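Local atomic coordinates of BrkA translocator (Bordetella pertussis, PDB entry 3QQ2), a protein that forms the outer-membrane beta-barrel pore that carries the passenger domain of BrkA, a protein that inhibits classical complement activation, to the bacterial surface. Residues Leu252-Tyr264 and Ile272-Phe284. The protein carries 1 engineered substitution. Residues are numbered along the deposited sequence; the frame is centred on the assembly and turned at random.
Sequences LGKGHNLYASYEY and IPWSFHAGYRYSF
Tyr259 and Gly279 exchange two backbone hydrogen bonds, Tyr259 N to Gly279 O (2.7 Å) and Gly279 N to Tyr259 O (2.8 Å), and Ser261 and His277 repeat the exchange two residues on. From this antiparallel ladder side chains leave alternately to two faces. On one, Tyr280 OH meets His256 ND1 at 2.8 Å in a hydrogen bond, with the two rings rim to rim and their planes at 47°. With chi1 at 166°, Tyr280 CG points away from the residue's own nitrogen, and the phenol reaches diagonally toward the neighbouring strand; Tyr282 completes this aromatic cluster. Tyr262 leans across in the same way: Tyr262 OH donates to Pro273 O (3.1 Å), its CE2 edge rests on Trp274 CB, and CD2 lies 3.6 Å from CE2 of Phe276, a ring nearly parallel but slid aside. The other face is polar. There Tyr259 OH lies 4.1 Å from Arg281 CB, alongside the aliphatic part of that extended chain, ring and guanidinium planes 59° apart; the guanidinium reaches salt bridges with Asp19 and Asp54, and Glu263 pairs with Arg213. An aromatic, apolar outer surface backed by charged residues lining the pore is characteristic of the autotransporter beta-barrel, whose C-terminal hairpin this is, its last strand closing the barrel against strand 21-34.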
# COMPACT_ATOMS: atom_id res chain seq x y z
N LEU A 252 33.62 16.07 35.64
CA LEU A 252 33.41 16.91 36.80
C LEU A 252 33.60 16.08 38.04
O LEU A 252 32.75 15.26 38.37
CB LEU A 252 32.02 17.54 36.77
CG LEU A 252 31.93 18.94 36.15
CD1 LEU A 252 33.24 19.39 35.48
CD2 LEU A 252 30.75 19.01 35.19
N GLY A 253 34.72 16.29 38.71
CA GLY A 253 35.06 15.58 39.94
C GLY A 253 33.97 14.83 40.70
O GLY A 253 32.87 15.34 40.89
N LYS A 254 34.33 13.63 41.16
CA LYS A 254 33.47 12.67 41.88
C LYS A 254 32.62 11.82 40.95
O LYS A 254 31.42 11.65 41.15
CB LYS A 254 32.66 13.30 43.01
CG LYS A 254 33.47 13.32 44.29
CD LYS A 254 32.80 14.08 45.44
CE LYS A 254 33.85 14.68 46.34
NZ LYS A 254 34.85 15.39 45.48
N GLY A 255 33.29 11.30 39.93
CA GLY A 255 32.73 10.29 39.06
C GLY A 255 31.82 10.78 37.96
O GLY A 255 31.44 9.99 37.11
N HIS A 256 31.46 12.05 37.95
CA HIS A 256 30.56 12.57 36.90
C HIS A 256 31.26 12.91 35.56
O HIS A 256 32.44 13.32 35.51
CB HIS A 256 29.75 13.76 37.40
CG HIS A 256 29.06 13.50 38.70
ND1 HIS A 256 27.84 12.85 38.78
CD2 HIS A 256 29.43 13.78 39.97
CE1 HIS A 256 27.49 12.74 40.05
NE2 HIS A 256 28.44 13.30 40.79
N ASN A 257 30.50 12.72 34.48
CA ASN A 257 30.94 13.00 33.14
C ASN A 257 29.82 13.54 32.32
O ASN A 257 28.71 12.99 32.32
CB ASN A 257 31.42 11.72 32.50
CG ASN A 257 32.59 11.16 33.21
OD1 ASN A 257 32.45 10.25 34.03
ND2 ASN A 257 33.77 11.72 32.95
N LEU A 258 30.10 14.64 31.63
CA LEU A 258 29.14 15.29 30.76
C LEU A 258 29.75 15.45 29.38
O LEU A 258 30.92 15.83 29.26
CB LEU A 258 28.79 16.67 31.30
CG LEU A 258 27.83 16.73 32.48
CD1 LEU A 258 27.87 18.10 33.12
CD2 LEU A 258 26.41 16.37 32.06
N TYR A 259 28.95 15.15 28.35
CA TYR A 259 29.29 15.43 26.95
C TYR A 259 28.14 16.16 26.25
O TYR A 259 26.98 15.88 26.47
CB TYR A 259 29.62 14.14 26.19
CG TYR A 259 30.32 13.08 27.02
CD1 TYR A 259 29.60 12.30 27.94
CD2 TYR A 259 31.70 12.86 26.90
CE1 TYR A 259 30.25 11.30 28.71
CE2 TYR A 259 32.36 11.87 27.67
CZ TYR A 259 31.62 11.10 28.57
OH TYR A 259 32.23 10.13 29.34
N ALA A 260 28.48 17.13 25.44
CA ALA A 260 27.51 17.75 24.57
C ALA A 260 28.24 18.09 23.27
O ALA A 260 29.41 18.47 23.30
CB ALA A 260 26.89 18.99 25.22
N SER A 261 27.57 17.91 22.13
CA SER A 261 28.11 18.29 20.84
C SER A 261 27.03 18.81 19.92
O SER A 261 25.86 18.49 20.08
CB SER A 261 28.82 17.12 20.16
OG SER A 261 27.94 16.04 19.95
N TYR A 262 27.44 19.64 18.97
CA TYR A 262 26.56 20.06 17.90
C TYR A 262 27.19 19.61 16.61
O TYR A 262 28.42 19.57 16.52
CB TYR A 262 26.37 21.57 17.93
CG TYR A 262 25.75 22.14 16.68
CD1 TYR A 262 26.36 23.21 16.01
CD2 TYR A 262 24.56 21.63 16.15
CE1 TYR A 262 25.81 23.76 14.85
CE2 TYR A 262 24.00 22.17 14.98
CZ TYR A 262 24.64 23.24 14.34
OH TYR A 262 24.12 23.79 13.18
N GLU A 263 26.36 19.22 15.65
CA GLU A 263 26.84 18.83 14.32
C GLU A 263 25.93 19.34 13.21
O GLU A 263 24.71 19.34 13.34
CB GLU A 263 27.02 17.33 14.22
CG GLU A 263 28.08 16.95 13.23
CD GLU A 263 28.38 15.45 13.16
OE1 GLU A 263 29.38 15.00 13.79
OE2 GLU A 263 27.64 14.71 12.47
N TYR A 264 26.56 19.79 12.12
CA TYR A 264 25.90 20.21 10.90
C TYR A 264 26.53 19.46 9.72
O TYR A 264 27.74 19.24 9.69
CB TYR A 264 26.06 21.72 10.70
CG TYR A 264 25.61 22.19 9.33
CD1 TYR A 264 26.40 23.04 8.54
CD2 TYR A 264 24.37 21.77 8.81
CE1 TYR A 264 25.94 23.47 7.26
CE2 TYR A 264 23.93 22.18 7.55
CZ TYR A 264 24.70 23.02 6.78
OH TYR A 264 24.20 23.38 5.55
N ILE A 272 21.71 18.26 6.95
CA ILE A 272 21.40 18.16 8.38
C ILE A 272 21.57 19.51 9.08
O ILE A 272 22.61 19.78 9.67
CB ILE A 272 22.27 17.08 9.04
CG1 ILE A 272 21.98 15.72 8.40
CG2 ILE A 272 22.06 17.07 10.52
CD1 ILE A 272 23.07 14.69 8.54
N PRO A 273 20.55 20.38 9.02
CA PRO A 273 20.74 21.71 9.57
C PRO A 273 21.15 21.70 11.02
O PRO A 273 21.77 22.67 11.47
CB PRO A 273 19.36 22.34 9.42
CG PRO A 273 18.75 21.62 8.30
CD PRO A 273 19.20 20.21 8.46
N TRP A 274 20.80 20.63 11.75
CA TRP A 274 21.21 20.47 13.16
C TRP A 274 21.13 19.06 13.69
O TRP A 274 20.25 18.31 13.35
CB TRP A 274 20.46 21.42 14.10
CG TRP A 274 19.00 21.41 13.98
CD1 TRP A 274 18.24 22.28 13.25
CD2 TRP A 274 18.09 20.52 14.63
NE1 TRP A 274 16.90 21.96 13.39
CE2 TRP A 274 16.78 20.89 14.23
CE3 TRP A 274 18.25 19.43 15.50
CZ2 TRP A 274 15.64 20.21 14.67
CZ3 TRP A 274 17.12 18.75 15.93
CH2 TRP A 274 15.83 19.15 15.52
N SER A 275 22.07 18.74 14.57
CA SER A 275 22.16 17.43 15.16
C SER A 275 22.84 17.59 16.51
O SER A 275 24.04 17.89 16.58
CB SER A 275 22.98 16.52 14.25
OG SER A 275 23.48 15.38 14.94
N PHE A 276 22.07 17.40 17.58
CA PHE A 276 22.54 17.53 18.97
C PHE A 276 22.70 16.17 19.64
O PHE A 276 21.90 15.28 19.41
CB PHE A 276 21.57 18.38 19.78
CG PHE A 276 21.24 19.71 19.15
CD1 PHE A 276 19.99 19.94 18.58
CD2 PHE A 276 22.19 20.74 19.12
CE1 PHE A 276 19.67 21.19 17.99
CE2 PHE A 276 21.89 22.00 18.53
CZ PHE A 276 20.63 22.22 17.97
N HIS A 277 23.75 16.02 20.44
CA HIS A 277 23.94 14.87 21.31
C HIS A 277 24.34 15.41 22.68
O HIS A 277 25.18 16.30 22.78
CB HIS A 277 25.08 13.97 20.83
CG HIS A 277 24.84 13.28 19.52
ND1 HIS A 277 25.49 13.65 18.35
CD2 HIS A 277 24.08 12.21 19.19
CE1 HIS A 277 25.10 12.86 17.36
NE2 HIS A 277 24.25 11.98 17.84
N ALA A 278 23.74 14.86 23.73
CA ALA A 278 24.11 15.18 25.10
C ALA A 278 24.28 13.85 25.78
O ALA A 278 23.54 12.92 25.49
CB ALA A 278 23.03 15.96 25.78
N GLY A 279 25.25 13.74 26.67
CA GLY A 279 25.47 12.46 27.33
C GLY A 279 26.03 12.63 28.73
O GLY A 279 26.85 13.53 28.94
N TYR A 280 25.59 11.78 29.66
CA TYR A 280 26.11 11.75 31.02
C TYR A 280 26.62 10.36 31.40
O TYR A 280 25.96 9.37 31.10
CB TYR A 280 25.06 12.20 32.05
CG TYR A 280 25.45 11.85 33.49
CD1 TYR A 280 25.19 10.58 34.02
CD2 TYR A 280 26.11 12.76 34.30
CE1 TYR A 280 25.56 10.24 35.32
CE2 TYR A 280 26.48 12.42 35.61
CZ TYR A 280 26.20 11.16 36.10
OH TYR A 280 26.57 10.82 37.37
N ARG A 281 27.74 10.29 32.11
CA ARG A 281 28.27 9.01 32.60
C ARG A 281 28.82 9.15 34.02
O ARG A 281 29.50 10.14 34.32
CB ARG A 281 29.35 8.44 31.67
CG ARG A 281 30.16 7.28 32.26
CD ARG A 281 31.08 6.64 31.25
NE ARG A 281 31.79 5.48 31.80
CZ ARG A 281 31.44 4.19 31.62
NH1 ARG A 281 30.36 3.86 30.89
NH2 ARG A 281 32.15 3.22 32.18
N TYR A 282 28.54 8.16 34.86
CA TYR A 282 28.95 8.10 36.28
C TYR A 282 30.02 7.04 36.39
O TYR A 282 29.81 5.88 36.03
CB TYR A 282 27.75 7.71 37.15
CG TYR A 282 27.86 7.94 38.66
CD1 TYR A 282 29.06 7.77 39.34
CD2 TYR A 282 26.71 8.27 39.43
CE1 TYR A 282 29.15 7.96 40.71
CE2 TYR A 282 26.80 8.47 40.82
CZ TYR A 282 28.04 8.31 41.44
OH TYR A 282 28.18 8.49 42.79
N SER A 283 31.19 7.43 36.88
CA SER A 283 32.34 6.54 36.98
C SER A 283 32.26 5.68 38.22
O SER A 283 33.12 4.83 38.48
CB SER A 283 33.62 7.33 36.92
OG SER A 283 33.82 7.75 35.59
N PHE A 284 31.19 5.93 38.98
CA PHE A 284 30.69 5.08 40.06
C PHE A 284 31.70 4.65 41.11
O PHE A 284 32.63 3.90 40.81
CB PHE A 284 29.91 3.86 39.54
CG PHE A 284 28.84 3.40 40.50
CD1 PHE A 284 29.18 2.63 41.61
CD2 PHE A 284 27.52 3.81 40.33
CE1 PHE A 284 28.21 2.24 42.52
CE2 PHE A 284 26.56 3.43 41.24
CZ PHE A 284 26.91 2.65 42.34
OXT PHE A 284 31.58 5.03 42.28